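Local structure of putative metal-dependent hydrolase (Bacillus subtilis, 6KNS) at residues K8-G13 with F50-A55; V83-F86 with G90-T93; H99-E104 with P141-A146. The protein binds two zinc ions and calcium in a metallo-beta-lactamase fold and is probably a hydrolase, perhaps with the tRNA-processing activity of RNase Z-like relatives. All blocks are in the same frame, centred on the assembly; numbering follows the deposited sequence.

Contact 1: residues K8-G13 with F50-A55; sequences KVTVIG and FGYVPA
One sheet of the metallo-beta-lactamase fold is met by a tyrosine where Thr10 and Ile12, on strand 7-13, touch Tyr52 of the loop that follows helix 45-49. The meeting is apolar throughout, and no hydrogen bond crosses it. Thr10 brings its methyl over one face of the phenol ring: CG2 lies 4.2 Å from the ring centroid, 19° off the normal, in a CH-pi contact shifted toward the rim, with Tyr52 CE1 its closest atom. The torsion decides which branch does this, since a chi1 of -53° sets OG1 beside the backbone N and leaves CG2 anti to it, on the side of the ring. Ile12 comes at the ring obliquely. Its CB starts off at an angle to the loop, but the chain turns so that CD1 reaches 3.8 Å from Tyr52 CD2 and 4.1 Å from Tyr52 CE2. Strand regularity is broken just here, because Ile12 and Gly13 both face Gly27 in a classic beta bulge. Ile12 also packs on Val45, Lys48 and Leu49, so that the helix and its trailing loop share one strand residue, while Phe50 reaches Pro19 of the second subunit. The two strand residues are buried, whereas Tyr52 is exposed, an arrangement that fits the layered alpha/beta architecture of this fold, with a helix and its loop laid against a sheet face.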
loop_
_atom_site.group_PDB
_atom_site.type_symbol
_atom_site.label_atom_id
_atom_site.label_comp_id
_atom_site.label_asym_id
_atom_site.label_seq_id
_atom_site.Cartn_x
_atom_site.Cartn_y
_atom_site.Cartn_z
ATOM N N LYS A 8 22.864 0.696 9.652
ATOM C CA LYS A 8 21.791 1.592 10.123
ATOM C C LYS A 8 20.440 1.014 9.717
ATOM O O LYS A 8 20.209 0.797 8.553
ATOM C CB LYS A 8 21.963 2.981 9.516
ATOM C CG LYS A 8 20.956 4.019 9.988
ATOM C CD LYS A 8 21.079 5.344 9.215
ATOM C CE LYS A 8 20.237 6.437 9.892
ATOM N NZ LYS A 8 20.299 7.773 9.218
ATOM N N VAL A 9 19.582 0.743 10.691
ATOM C CA VAL A 9 18.290 0.155 10.466
ATOM C C VAL A 9 17.229 1.210 10.789
ATOM O O VAL A 9 17.244 1.772 11.892
ATOM C CB VAL A 9 18.048 -1.080 11.354
ATOM C CG1 VAL A 9 16.619 -1.642 11.108
ATOM C CG2 VAL A 9 19.160 -2.189 11.119
ATOM N N THR A 10 16.346 1.500 9.825
ATOM C CA THR A 10 15.248 2.453 10.040
ATOM C C THR A 10 13.914 1.734 9.885
ATOM O O THR A 10 13.657 1.131 8.835
ATOM C CB THR A 10 15.273 3.614 9.054
ATOM O OG1 THR A 10 16.555 4.236 9.077
ATOM C CG2 THR A 10 14.154 4.684 9.402
ATOM N N VAL A 11 13.070 1.766 10.915
ATOM C CA VAL A 11 11.753 1.135 10.779
ATOM C C VAL A 11 10.906 2.008 9.853
ATOM O O VAL A 11 10.817 3.197 10.046
ATOM C CB VAL A 11 11.058 0.967 12.133
ATOM C CG1 VAL A 11 9.656 0.393 11.958
ATOM C CG2 VAL A 11 11.918 0.087 13.073
ATOM N N ILE A 12 10.343 1.416 8.815
ATOM C CA ILE A 12 9.524 2.165 7.858
ATOM C C ILE A 12 8.080 1.950 8.208
ATOM O O ILE A 12 7.289 2.884 8.162
ATOM C CB ILE A 12 9.772 1.753 6.418
ATOM C CG1 ILE A 12 11.258 1.873 6.099
ATOM C CG2 ILE A 12 8.936 2.646 5.466
ATOM C CD1 ILE A 12 11.834 3.271 6.236
ATOM N N GLY A 13 7.727 0.725 8.604
ATOM C CA GLY A 13 6.347 0.493 9.090
ATOM C C GLY A 13 6.334 -0.724 9.994
ATOM O O GLY A 13 7.153 -1.631 9.841
ATOM N N PHE A 50 10.114 6.547 0.756
ATOM C CA PHE A 50 10.660 7.580 -0.142
ATOM C C PHE A 50 11.010 8.878 0.553
ATOM O O PHE A 50 11.604 9.757 -0.043
ATOM C CB PHE A 50 9.696 7.851 -1.289
ATOM C CG PHE A 50 9.514 6.678 -2.218
ATOM C CD1 PHE A 50 10.479 5.683 -2.311
ATOM C CD2 PHE A 50 8.420 6.607 -3.050
ATOM C CE1 PHE A 50 10.362 4.650 -3.161
ATOM C CE2 PHE A 50 8.278 5.532 -3.928
ATOM C CZ PHE A 50 9.258 4.569 -3.997
ATOM N N GLY A 51 10.597 9.008 1.800
ATOM C CA GLY A 51 10.999 10.131 2.600
ATOM C C GLY A 51 12.407 9.951 3.129
ATOM O O GLY A 51 13.003 10.937 3.548
ATOM N N TYR A 52 12.922 8.705 3.121
ATOM C CA TYR A 52 14.302 8.404 3.503
ATOM C C TYR A 52 15.188 8.114 2.293
ATOM O O TYR A 52 16.335 8.491 2.274
ATOM C CB TYR A 52 14.344 7.237 4.481
ATOM C CG TYR A 52 13.494 7.459 5.714
ATOM C CD1 TYR A 52 14.023 8.063 6.855
ATOM C CD2 TYR A 52 12.173 7.064 5.748
ATOM C CE1 TYR A 52 13.237 8.277 8.007
ATOM C CE2 TYR A 52 11.372 7.275 6.881
ATOM C CZ TYR A 52 11.911 7.878 8.008
ATOM O OH TYR A 52 11.127 8.073 9.127
ATOM N N VAL A 53 14.660 7.447 1.276
ATOM C CA VAL A 53 15.484 6.964 0.160
ATOM C C VAL A 53 14.626 6.866 -1.102
ATOM O O VAL A 53 13.520 6.315 -1.063
ATOM C CB VAL A 53 16.179 5.609 0.489
ATOM C CG1 VAL A 53 15.176 4.648 0.998
ATOM C CG2 VAL A 53 16.897 5.006 -0.743
ATOM N N PRO A 54 15.106 7.472 -2.210
ATOM C CA PRO A 54 14.324 7.426 -3.440
ATOM C C PRO A 54 14.443 6.060 -4.055
ATOM O O PRO A 54 15.460 5.346 -3.818
ATOM C CB PRO A 54 14.936 8.524 -4.313
ATOM C CG PRO A 54 16.348 8.688 -3.797
ATOM C CD PRO A 54 16.350 8.238 -2.352
ATOM N N ALA A 55 13.412 5.685 -4.809
ATOM C CA ALA A 55 13.320 4.369 -5.436
ATOM C C ALA A 55 14.581 3.959 -6.182
ATOM O O ALA A 55 15.061 2.830 -6.038
ATOM C CB ALA A 55 12.142 4.325 -6.362
#

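Contact 2: residues V83-F86 with G90-T93; sequences VGSF and GEHT
Backbone proximity comes first where Ser85, in the last turn of helix 74-86, meets Gly90 and Glu91 in the loop leading to strand 94-98. The chain turns back so soon that the CA atoms of Ser85 and Glu91 are 5.5 Å apart, and Gly90 O lies 4.1 Å from Ser85 CA. The backbone angles of Gly90 by themselves call for glycine, because a CB would be jammed against the carbonyl O of the preceding residue.

Side-chain contact is confined to one pair and is loose. Ser85 OG lies 4.0 Å from Glu91 CG, and Ser85 CB is 4.1 Å from the same methylene. In the glutamate, a chi1 of -93° and a bend at chi2 (149°) together bring the end of the chain nearer the helix, yet Glu91 OE2 still stops 4.0 Å from Ser85 OG. The two polar groups therefore come near each other without a hydrogen bond, and van der Waals contact is all that passes between the segments.

Polar bonds of the loop go to other parts of the chain: Lys81 NZ bonds to His92 O, and Thr93 OG1 to Thr113 O. On the helix, Val83 packs on Phe18 and Phe86 on Phe184, both of the second subunit. Strands 60-62 and 94-98 run parallel as sheet neighbours, and this tight surface turn is the return leg of the beta-alpha-beta crossover that joins them through helix 74-86.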
loop_
_atom_site.group_PDB
_atom_site.type_symbol
_atom_site.label_atom_id
_atom_site.label_comp_id
_atom_site.label_asym_id
_atom_site.label_seq_id
_atom_site.Cartn_x
_atom_site.Cartn_y
_atom_site.Cartn_z
ATOM N N VAL A 83 8.518 3.911 -14.021
ATOM C CA VAL A 83 8.493 5.349 -14.258
ATOM C C VAL A 83 9.926 5.923 -14.211
ATOM O O VAL A 83 10.274 6.749 -15.050
ATOM C CB VAL A 83 7.571 6.060 -13.304
ATOM C CG1 VAL A 83 7.851 7.605 -13.348
ATOM C CG2 VAL A 83 6.092 5.685 -13.643
ATOM N N GLY A 84 10.761 5.430 -13.291
ATOM C CA GLY A 84 12.181 5.817 -13.243
ATOM C C GLY A 84 12.916 5.626 -14.557
ATOM O O GLY A 84 13.650 6.504 -15.022
ATOM N N SER A 85 12.672 4.493 -15.197
ATOM C CA SER A 85 13.297 4.204 -16.484
ATOM C C SER A 85 12.768 5.121 -17.565
ATOM O O SER A 85 13.522 5.631 -18.356
ATOM C CB SER A 85 13.088 2.730 -16.860
ATOM O OG SER A 85 12.950 2.561 -18.257
ATOM N N PHE A 86 11.468 5.341 -17.593
ATOM C CA PHE A 86 10.843 6.272 -18.549
ATOM C C PHE A 86 11.413 7.719 -18.420
ATOM O O PHE A 86 11.635 8.398 -19.409
ATOM C CB PHE A 86 9.316 6.226 -18.340
ATOM C CG PHE A 86 8.550 7.343 -19.010
ATOM C CD1 PHE A 86 8.352 7.333 -20.383
ATOM C CD2 PHE A 86 7.983 8.376 -18.246
ATOM C CE1 PHE A 86 7.620 8.362 -21.008
ATOM C CE2 PHE A 86 7.263 9.416 -18.850
ATOM C CZ PHE A 86 7.078 9.410 -20.231
ATOM N N GLY A 90 18.174 5.736 -14.699
ATOM C CA GLY A 90 18.841 4.444 -14.478
ATOM C C GLY A 90 17.947 3.266 -14.849
ATOM O O GLY A 90 16.757 3.237 -14.510
ATOM N N GLU A 91 18.521 2.299 -15.563
ATOM C CA GLU A 91 17.795 1.098 -15.962
ATOM C C GLU A 91 18.195 -0.156 -15.173
ATOM O O GLU A 91 17.678 -1.254 -15.473
ATOM C CB GLU A 91 17.928 0.857 -17.471
ATOM C CG GLU A 91 16.776 1.485 -18.266
ATOM C CD GLU A 91 17.202 1.939 -19.648
ATOM O OE1 GLU A 91 18.412 1.835 -19.964
ATOM O OE2 GLU A 91 16.325 2.410 -20.416
ATOM N N HIS A 92 19.059 0.008 -14.163
ATOM C CA HIS A 92 19.388 -1.108 -13.254
ATOM C C HIS A 92 18.124 -1.778 -12.683
ATOM O O HIS A 92 17.283 -1.142 -12.048
ATOM C CB HIS A 92 20.342 -0.682 -12.117
ATOM C CG HIS A 92 21.771 -0.487 -12.565
ATOM N ND1 HIS A 92 22.262 -0.984 -13.763
ATOM C CD2 HIS A 92 22.818 0.143 -11.966
ATOM C CE1 HIS A 92 23.538 -0.657 -13.888
ATOM N NE2 HIS A 92 23.902 0.021 -12.810
ATOM N N THR A 93 18.018 -3.065 -12.966
ATOM C CA THR A 93 16.973 -3.915 -12.465
ATOM C C THR A 93 17.141 -4.063 -10.948
ATOM O O THR A 93 18.224 -4.327 -10.429
ATOM C CB THR A 93 17.023 -5.278 -13.197
ATOM O OG1 THR A 93 17.067 -5.007 -14.591
ATOM C CG2 THR A 93 15.814 -6.133 -12.914
#

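Contact 3: residues H99-E104 with P141-A146; sequences HDADIE and PVTCYA
Across this contact the backbones of His99, Ala101 and Thr143 stay apart, with 7.1 Å between the CA atoms of Ala101 and Thr143 and 8.1 Å between those of His99 and Cys144, so side chains bridge the gap. The His99 imidazole is central. Thr143 lays its methyl over one face, CG2 standing 3.7 Å from the ring centroid in a CH-pi contact, while Ala101 CB packs against the same methyl. A chi1 of 73° sets CG of His99 between its own backbone N and carbonyl carbon and turns the ring toward Thr143. Both ring nitrogens are engaged: ND1 takes a weak bond from Ala101 N, which lies at the ring edge, and NE2 gives a weak one to Thr143 O (3.4 Å, bent to 124°). A water in the ring plane supplements that poor geometry, sitting 3.1 Å from His99 NE2 and donating to Thr143 O at 2.7 Å. Tyr145 crosses the histidine side chain at about a right angle, its CE2 3.8 Å from His99 CB. Beyond the pair, His99 O bonds to Tyr66 OH, and the His99 side chain lies about 5 Å from that of the zinc ligand His65. The contact thus joins the loop between strand 94-98 and helix 103-107, whose N-cap is Asp102, to residues 143-145, which lead into the strand that runs on to 150, with Tyr145 also packed on strand 131-137.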
loop_
_atom_site.group_PDB
_atom_site.type_symbol
_atom_site.label_atom_id
_atom_site.label_comp_id
_atom_site.label_asym_id
_atom_site.label_seq_id
_atom_site.Cartn_x
_atom_site.Cartn_y
_atom_site.Cartn_z
ATOM N N HIS A 99 11.170 -16.342 -1.129
ATOM C CA HIS A 99 11.276 -17.807 -1.161
ATOM C C HIS A 99 10.435 -18.286 -2.317
ATOM O O HIS A 99 9.567 -17.563 -2.772
ATOM C CB HIS A 99 10.838 -18.438 0.174
ATOM C CG HIS A 99 9.369 -18.402 0.422
ATOM N ND1 HIS A 99 8.515 -19.314 -0.146
ATOM C CD2 HIS A 99 8.610 -17.615 1.227
ATOM C CE1 HIS A 99 7.281 -19.063 0.267
ATOM N NE2 HIS A 99 7.314 -18.042 1.106
ATOM N N ASP A 100 10.712 -19.479 -2.816
ATOM C CA ASP A 100 9.930 -20.010 -3.919
ATOM C C ASP A 100 9.128 -21.303 -3.585
ATOM O O ASP A 100 8.699 -22.017 -4.487
ATOM C CB ASP A 100 10.806 -20.162 -5.152
ATOM C CG ASP A 100 11.783 -21.313 -5.041
ATOM O OD1 ASP A 100 11.859 -21.948 -3.965
ATOM O OD2 ASP A 100 12.451 -21.580 -6.056
ATOM N N ALA A 101 8.870 -21.555 -2.298
ATOM C CA ALA A 101 7.884 -22.595 -1.887
ATOM C C ALA A 101 6.481 -22.181 -2.418
ATOM O O ALA A 101 5.658 -23.027 -2.716
ATOM C CB ALA A 101 7.852 -22.769 -0.349
ATOM N N ASP A 102 6.222 -20.885 -2.536
ATOM C CA ASP A 102 4.977 -20.423 -3.153
ATOM C C ASP A 102 5.292 -19.822 -4.538
ATOM O O ASP A 102 5.640 -18.659 -4.643
ATOM C CB ASP A 102 4.275 -19.424 -2.237
ATOM C CG ASP A 102 2.904 -19.020 -2.750
ATOM O OD1 ASP A 102 2.629 -19.157 -3.972
ATOM O OD2 ASP A 102 2.077 -18.566 -1.906
ATOM N N ILE A 103 5.177 -20.654 -5.578
ATOM C CA ILE A 103 5.631 -20.339 -6.920
ATOM C C ILE A 103 4.837 -19.181 -7.537
ATOM O O ILE A 103 5.422 -18.283 -8.144
ATOM C CB ILE A 103 5.607 -21.579 -7.834
ATOM C CG1 ILE A 103 6.791 -22.496 -7.488
ATOM C CG2 ILE A 103 5.762 -21.208 -9.308
ATOM C CD1 ILE A 103 8.192 -21.888 -7.850
ATOM N N GLU A 104 3.521 -19.211 -7.377
ATOM C CA GLU A 104 2.684 -18.144 -7.927
ATOM C C GLU A 104 3.053 -16.790 -7.352
ATOM O O GLU A 104 3.210 -15.812 -8.108
ATOM C CB GLU A 104 1.194 -18.409 -7.711
ATOM C CG GLU A 104 0.599 -19.200 -8.813
ATOM C CD GLU A 104 -0.813 -18.770 -9.250
ATOM O OE1 GLU A 104 -1.349 -17.697 -8.858
ATOM O OE2 GLU A 104 -1.361 -19.534 -10.061
ATOM N N PRO A 141 1.063 -19.501 9.400
ATOM C CA PRO A 141 0.135 -20.197 8.506
ATOM C C PRO A 141 0.522 -20.228 7.035
ATOM O O PRO A 141 -0.133 -20.914 6.299
ATOM C CB PRO A 141 -1.199 -19.432 8.676
ATOM C CG PRO A 141 -1.005 -18.478 9.794
ATOM C CD PRO A 141 0.439 -18.384 10.123
ATOM N N VAL A 142 1.483 -19.413 6.582
ATOM C CA VAL A 142 2.114 -19.583 5.271
ATOM C C VAL A 142 3.610 -19.689 5.491
ATOM O O VAL A 142 4.118 -19.316 6.544
ATOM C CB VAL A 142 1.816 -18.433 4.266
ATOM C CG1 VAL A 142 0.307 -18.381 3.894
ATOM C CG2 VAL A 142 2.331 -17.060 4.771
ATOM N N THR A 143 4.318 -20.213 4.501
ATOM C CA THR A 143 5.757 -20.322 4.539
ATOM C C THR A 143 6.366 -18.964 4.835
ATOM O O THR A 143 6.020 -17.951 4.210
ATOM C CB THR A 143 6.287 -20.834 3.184
ATOM O OG1 THR A 143 5.651 -22.065 2.909
ATOM C CG2 THR A 143 7.780 -21.059 3.195
ATOM N N CYS A 144 7.241 -18.921 5.821
ATOM C CA CYS A 144 7.806 -17.640 6.195
ATOM C C CYS A 144 9.204 -17.874 6.725
ATOM O O CYS A 144 9.444 -18.924 7.341
ATOM C CB CYS A 144 6.884 -16.927 7.216
ATOM S SG CYS A 144 7.542 -15.378 7.793
ATOM N N TYR A 145 10.141 -16.943 6.442
ATOM C CA TYR A 145 11.519 -17.085 6.953
ATOM C C TYR A 145 11.968 -15.885 7.759
ATOM O O TYR A 145 11.880 -14.757 7.294
ATOM C CB TYR A 145 12.537 -17.348 5.820
ATOM C CG TYR A 145 12.311 -18.659 5.174
ATOM C CD1 TYR A 145 12.973 -19.804 5.607
ATOM C CD2 TYR A 145 11.373 -18.780 4.176
ATOM C CE1 TYR A 145 12.716 -21.054 5.015
ATOM C CE2 TYR A 145 11.114 -20.000 3.579
ATOM C CZ TYR A 145 11.790 -21.127 3.987
ATOM O OH TYR A 145 11.485 -22.315 3.373
ATOM N N ALA A 146 12.502 -16.169 8.959
ATOM C CA ALA A 146 13.203 -15.181 9.759
ATOM C C ALA A 146 14.559 -14.954 9.134
ATOM O O ALA A 146 15.013 -15.796 8.360
ATOM C CB ALA A 146 13.341 -15.639 11.191
HETATM O O HOH W 1 4.595 -16.935 2.127
#

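Overall arrangement
Three contacts of one chain illustrate how chemistry follows position in a fold. Contact 1 is buried and wholly apolar, closing a loop over the first sheet; contact 2 lies on the surface, 25 Å from the chain centre, and consists of loose van der Waals contact; contact 3, partly buried, adds weak hydrogen bonds and a water where the segment after strand 94-98 meets that leading into strand 145-150, the His99 side chain about 10 Å from a zinc ion. Contacts 1 and 2 lie on the same side of the chain's centre, and both reach the second subunit, whereas contact 3 lies opposite contact 1 and meets no other chain. Strand 94-98 leads from contact 2 to contact 3.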